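Local coordinates for Alpha/beta hydrolase family protein (Bacillus anthracis, PDB 3OOS) that probably hydrolyses an as yet unidentified substrate, as an enzyme of the alpha/beta hydrolase fold, at residues 8-12 and 13-17; 215-218 and 219-222. All coordinates share one frame; numbering follows the deposited sequence. Where two conformers were deposited one is given.

Interaction 1 (8-12 and 13-17)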
loop_
_atom_site.group_PDB
_atom_site.type_symbol
_atom_site.label_atom_id
_atom_site.label_comp_id
_atom_site.label_asym_id
_atom_site.label_seq_id
_atom_site.Cartn_x
_atom_site.Cartn_y
_atom_site.Cartn_z
ATOM N N ILE A 8 8.504 -5.205 -18.578
ATOM C CA ILE A 8 9.962 -5.276 -18.432
ATOM C C ILE A 8 10.392 -6.706 -18.113
ATOM O O ILE A 8 9.746 -7.383 -17.312
ATOM C CB ILE A 8 10.465 -4.269 -17.350
ATOM C CG1 ILE A 8 11.994 -4.141 -17.377
ATOM C CG2 ILE A 8 9.943 -4.642 -15.948
ATOM C CD1 ILE A 8 12.516 -2.906 -16.653
ATOM N N LYS A 9 11.462 -7.159 -18.771
ATOM C CA LYS A 9 12.020 -8.486 -18.514
ATOM C C LYS A 9 13.218 -8.390 -17.574
ATOM O O LYS A 9 14.140 -7.602 -17.798
ATOM C CB LYS A 9 12.405 -9.193 -19.821
ATOM C CG LYS A 9 11.220 -9.803 -20.567
ATOM C CD LYS A 9 11.665 -10.740 -21.688
ATOM C CE LYS A 9 10.473 -11.497 -22.266
ATOM N NZ LYS A 9 10.841 -12.402 -23.394
ATOM N N THR A 10 13.188 -9.189 -16.510
ATOM C CA THR A 10 14.273 -9.229 -15.523
ATOM C C THR A 10 14.703 -10.681 -15.280
ATOM O O THR A 10 13.976 -11.606 -15.653
ATOM C CB THR A 10 13.862 -8.601 -14.157
ATOM O OG1 THR A 10 13.124 -9.559 -13.386
ATOM C CG2 THR A 10 13.030 -7.332 -14.340
ATOM N N PRO A 11 15.872 -10.889 -14.636
ATOM C CA PRO A 11 16.300 -12.239 -14.248
ATOM C C PRO A 11 15.317 -12.927 -13.300
ATOM O O PRO A 11 15.348 -14.155 -13.161
ATOM C CB PRO A 11 17.629 -11.991 -13.528
ATOM C CG PRO A 11 18.129 -10.720 -14.082
ATOM C CD PRO A 11 16.919 -9.887 -14.362
ATOM N N ARG A 12 14.453 -12.139 -12.660
ATOM C CA ARG A 12 13.458 -12.673 -11.734
ATOM C C ARG A 12 12.055 -12.765 -12.348
ATOM O O ARG A 12 11.079 -13.070 -11.655
ATOM C CB ARG A 12 13.470 -11.879 -10.422
ATOM C CG ARG A 12 14.732 -12.133 -9.594
ATOM C CD ARG A 12 14.678 -11.472 -8.227
ATOM N NE ARG A 12 13.529 -11.918 -7.441
ATOM C CZ ARG A 12 13.525 -12.961 -6.616
ATOM N NH1 ARG A 12 14.619 -13.695 -6.442
ATOM N NH2 ARG A 12 12.421 -13.261 -5.950
ATOM N N GLY A 13 11.973 -12.524 -13.655
ATOM C CA GLY A 13 10.719 -12.655 -14.391
ATOM C C GLY A 13 10.292 -11.390 -15.109
ATOM O O GLY A 13 10.982 -10.362 -15.058
ATOM N N LYS A 14 9.148 -11.485 -15.781
ATOM C CA LYS A 14 8.564 -10.368 -16.512
ATOM C C LYS A 14 7.514 -9.662 -15.654
ATOM O O LYS A 14 6.649 -10.316 -15.062
ATOM C CB LYS A 14 7.943 -10.873 -17.816
ATOM C CG LYS A 14 7.627 -9.792 -18.829
ATOM C CD LYS A 14 7.503 -10.379 -20.229
ATOM C CE LYS A 14 6.298 -11.294 -20.348
ATOM N NZ LYS A 14 5.015 -10.536 -20.455
ATOM N N PHE A 15 7.595 -8.335 -15.596
ATOM C CA PHE A 15 6.664 -7.543 -14.801
ATOM C C PHE A 15 6.031 -6.433 -15.616
ATOM O O PHE A 15 6.700 -5.771 -16.414
ATOM C CB PHE A 15 7.370 -6.938 -13.578
ATOM C CG PHE A 15 7.916 -7.965 -12.623
ATOM C CD1 PHE A 15 7.151 -8.417 -11.552
ATOM C CD2 PHE A 15 9.195 -8.491 -12.802
ATOM C CE1 PHE A 15 7.653 -9.375 -10.670
ATOM C CE2 PHE A 15 9.705 -9.449 -11.929
ATOM C CZ PHE A 15 8.931 -9.893 -10.863
ATOM N N GLU A 16 4.736 -6.245 -15.396
ATOM C CA GLU A 16 3.995 -5.119 -15.929
ATOM C C GLU A 16 4.036 -3.976 -14.917
ATOM O O GLU A 16 3.871 -4.194 -13.712
ATOM C CB GLU A 16 2.546 -5.537 -16.178
ATOM C CG GLU A 16 1.675 -4.457 -16.806
ATOM C CD GLU A 16 0.249 -4.924 -17.009
ATOM O OE1 GLU A 16 -0.351 -5.454 -16.047
ATOM O OE2 GLU A 16 -0.271 -4.761 -18.133
ATOM N N TYR A 17 4.272 -2.761 -15.402
ATOM C CA TYR A 17 4.183 -1.577 -14.545
ATOM C C TYR A 17 3.737 -0.372 -15.359
ATOM O O TYR A 17 3.834 -0.361 -16.591
ATOM C CB TYR A 17 5.517 -1.282 -13.833
ATOM C CG TYR A 17 6.592 -0.785 -14.771
ATOM C CD1 TYR A 17 6.754 0.584 -15.028
ATOM C CD2 TYR A 17 7.435 -1.682 -15.421
ATOM C CE1 TYR A 17 7.732 1.035 -15.911
ATOM C CE2 TYR A 17 8.410 -1.238 -16.299
ATOM C CZ TYR A 17 8.557 0.115 -16.537
ATOM O OH TYR A 17 9.520 0.538 -17.418
#
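Gly13 O is gripped by two donors of one residue: Thr10 N at 2.9 Å and Thr10 OG1 at 2.8 Å. The hydroxyl lies in the carbonyl plane, on a lone pair, while the amide comes from 42° above that plane, so the two bonds do not compete for one site. Thr10 OG1 can do this because it sits between its own backbone N and carbonyl carbon (chi1 81°), over the turn; there it also accepts from Arg12 N at 3.0 Å, which makes an ST turn. Gly13 N returns a bond to Thr10 O and closes the type I turn. Gly13 has phi 123°, where a side chain would jam against Arg12 O, so the geometry calls for glycine. Thr10 OG1 also lies at the edge of the Phe15 ring, near its plane, 3.7 Å from Phe15 CE2. Further from the turn, Ile8 and Phe15 exchange two nearly straight backbone bonds, and Ile8 CG2 packs at 3.7 Å on Tyr17 CE2, at the ring edge. Lys9 and Lys14, a non-hydrogen-bonded pair, stand on the opposite face. Arg12 leads away to salt bridges with Asp80 and Glu76 of helix 74-87, which Ile8 and Phe15 also touch. This is a two-residue beta hairpin with a type I turn, joining the first two strands of the alpha/beta hydrolase sheet.

Interaction 2 (215-218 and 219-222); sequences QKLK and FVKI
Gln215 meets Phe219 through its carbonyl: Gln215 O lies 3.6 Å from Phe219 CD2, in an oblique approach to the ring. In one of its modelled conformers Lys218 NZ makes a weak bond to Gln215 OE1. Lys216 follows, and its O accepts from Phe219 N at 3.0 Å, the donor standing 53° above the carbonyl plane; the same oxygen lies at the edge of the Phe219 ring. Leu217 O then accepts from Val220 N at 3.1 Å, closing a type I turn from Leu217 to Val220. The Leu217 and Val220 side chains lie side by side and point the same way, with Leu217 CD2 4.2 Å from Val220 CG2. Both are buried against Ile247 and helix 100-112. Lys218 sets its CB over one face of the Phe219 ring, which is carried back toward Gln215 O because CG is anti to the carbonyl carbon (chi1 -58°). The Gln113 side chain receives the peptide groups on either side of Val220: its NE2 donates to Phe219 O and its OE1 accepts from Lys221 N. Consecutive i+3 to i backbone bonds, of the 3-10 type, end in a type I turn and carry the chain from helix 214-217 into the loop before strand 224-229 of the alpha/beta hydrolase sheet.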
loop_
_atom_site.group_PDB
_atom_site.type_symbol
_atom_site.label_atom_id
_atom_site.label_comp_id
_atom_site.label_asym_id
_atom_site.label_seq_id
_atom_site.Cartn_x
_atom_site.Cartn_y
_atom_site.Cartn_z
ATOM N N GLN A 215 12.025 -3.843 15.949
ATOM C CA GLN A 215 13.413 -3.675 16.371
ATOM C C GLN A 215 14.298 -3.243 15.207
ATOM O O GLN A 215 15.178 -2.396 15.365
ATOM C CB GLN A 215 13.953 -4.946 17.035
ATOM C CG GLN A 215 13.285 -5.292 18.368
ATOM C CD GLN A 215 13.449 -4.203 19.428
ATOM O OE1 GLN A 215 14.509 -3.581 19.546
ATOM N NE2 GLN A 215 12.396 -3.975 20.206
ATOM N N LYS A 216 14.041 -3.807 14.032
ATOM C CA LYS A 216 14.823 -3.466 12.850
ATOM C C LYS A 216 14.614 -2.018 12.405
ATOM O O LYS A 216 15.512 -1.429 11.806
ATOM C CB LYS A 216 14.552 -4.445 11.704
ATOM C CG LYS A 216 15.274 -5.783 11.876
ATOM C CD LYS A 216 15.173 -6.680 10.634
ATOM C CE LYS A 216 13.759 -7.206 10.400
ATOM N NZ LYS A 216 13.251 -8.037 11.541
ATOM N N LEU A 217 13.454 -1.437 12.718
ATOM C CA LEU A 217 13.176 -0.047 12.327
ATOM C C LEU A 217 14.148 0.962 12.944
ATOM O O LEU A 217 14.401 2.020 12.363
ATOM C CB LEU A 217 11.736 0.356 12.651
ATOM C CG LEU A 217 10.620 -0.260 11.801
ATOM C CD1 LEU A 217 9.308 0.421 12.141
ATOM C CD2 LEU A 217 10.906 -0.161 10.302
ATOM N N LYS A 218 14.696 0.618 14.109
ATOM C CA LYS A 218 15.649 1.477 14.809
ATOM C C LYS A 218 16.951 1.638 14.021
ATOM O O LYS A 218 17.752 2.539 14.293
ATOM C CB LYS A 218 15.930 0.921 16.211
ATOM C CG LYS A 218 14.694 0.836 17.101
ATOM C CD LYS A 218 14.992 0.147 18.425
ATOM C CE LYS A 218 13.919 0.460 19.458
ATOM N NZ LYS A 218 14.015 -0.413 20.658
ATOM N N PHE A 219 17.156 0.763 13.038
ATOM C CA PHE A 219 18.376 0.775 12.231
ATOM C C PHE A 219 18.130 1.224 10.788
ATOM O O PHE A 219 19.036 1.178 9.951
ATOM C CB PHE A 219 19.073 -0.589 12.304
ATOM C CG PHE A 219 19.420 -1.001 13.708
ATOM C CD1 PHE A 219 20.560 -0.499 14.328
ATOM C CD2 PHE A 219 18.585 -1.853 14.428
ATOM C CE1 PHE A 219 20.876 -0.856 15.637
ATOM C CE2 PHE A 219 18.898 -2.219 15.737
ATOM C CZ PHE A 219 20.043 -1.720 16.341
ATOM N N VAL A 220 16.903 1.668 10.519
ATOM C CA VAL A 220 16.538 2.273 9.237
ATOM C C VAL A 220 16.940 3.752 9.276
ATOM O O VAL A 220 16.436 4.521 10.101
ATOM C CB VAL A 220 15.023 2.102 8.943
ATOM C CG1 VAL A 220 14.588 2.937 7.732
ATOM C CG2 VAL A 220 14.691 0.621 8.726
ATOM N N LYS A 221 17.850 4.139 8.382
ATOM C CA LYS A 221 18.501 5.451 8.456
ATOM C C LYS A 221 18.063 6.425 7.359
ATOM O O LYS A 221 18.441 7.600 7.375
ATOM C CB LYS A 221 20.033 5.291 8.445
ATOM C CG LYS A 221 20.608 4.304 9.482
ATOM C CD LYS A 221 20.078 4.515 10.911
ATOM C CE LYS A 221 20.511 5.844 11.531
ATOM N NZ LYS A 221 21.987 5.960 11.722
ATOM N N ILE A 222 17.248 5.936 6.430
ATOM C CA ILE A 222 16.782 6.733 5.294
ATOM C C ILE A 222 15.626 7.660 5.680
ATOM O O ILE A 222 14.913 7.390 6.653
ATOM C CB ILE A 222 16.350 5.834 4.100
ATOM C CG1 ILE A 222 15.121 4.993 4.462
ATOM C CG2 ILE A 222 17.507 4.948 3.643
ATOM C CD1 ILE A 222 14.644 4.093 3.342
#

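Interaction 1 and interaction 2 do not touch: their centres are 29 Å apart and their nearest atoms about 17 Å. Each is centred 20 Å from the middle of the chain, so both belong to its periphery. They serve different parts of one mixed sheet. Residues 8-17 are the turn end of the antiparallel hairpin of strands 4-10 and 13-20, with 4-10 outermost, whereas residues 215-222 lead into strand 224-229, next to the other outermost strand, 250-255. The helices they pack on also differ: 74-87 for interaction 1, and 100-112 and 237-246 for interaction 2. A GxSxG pattern (Gly97, Ser99, Gly101), consistent with a nucleophile elbow, lies where strand 93-98 runs into helix 100-112.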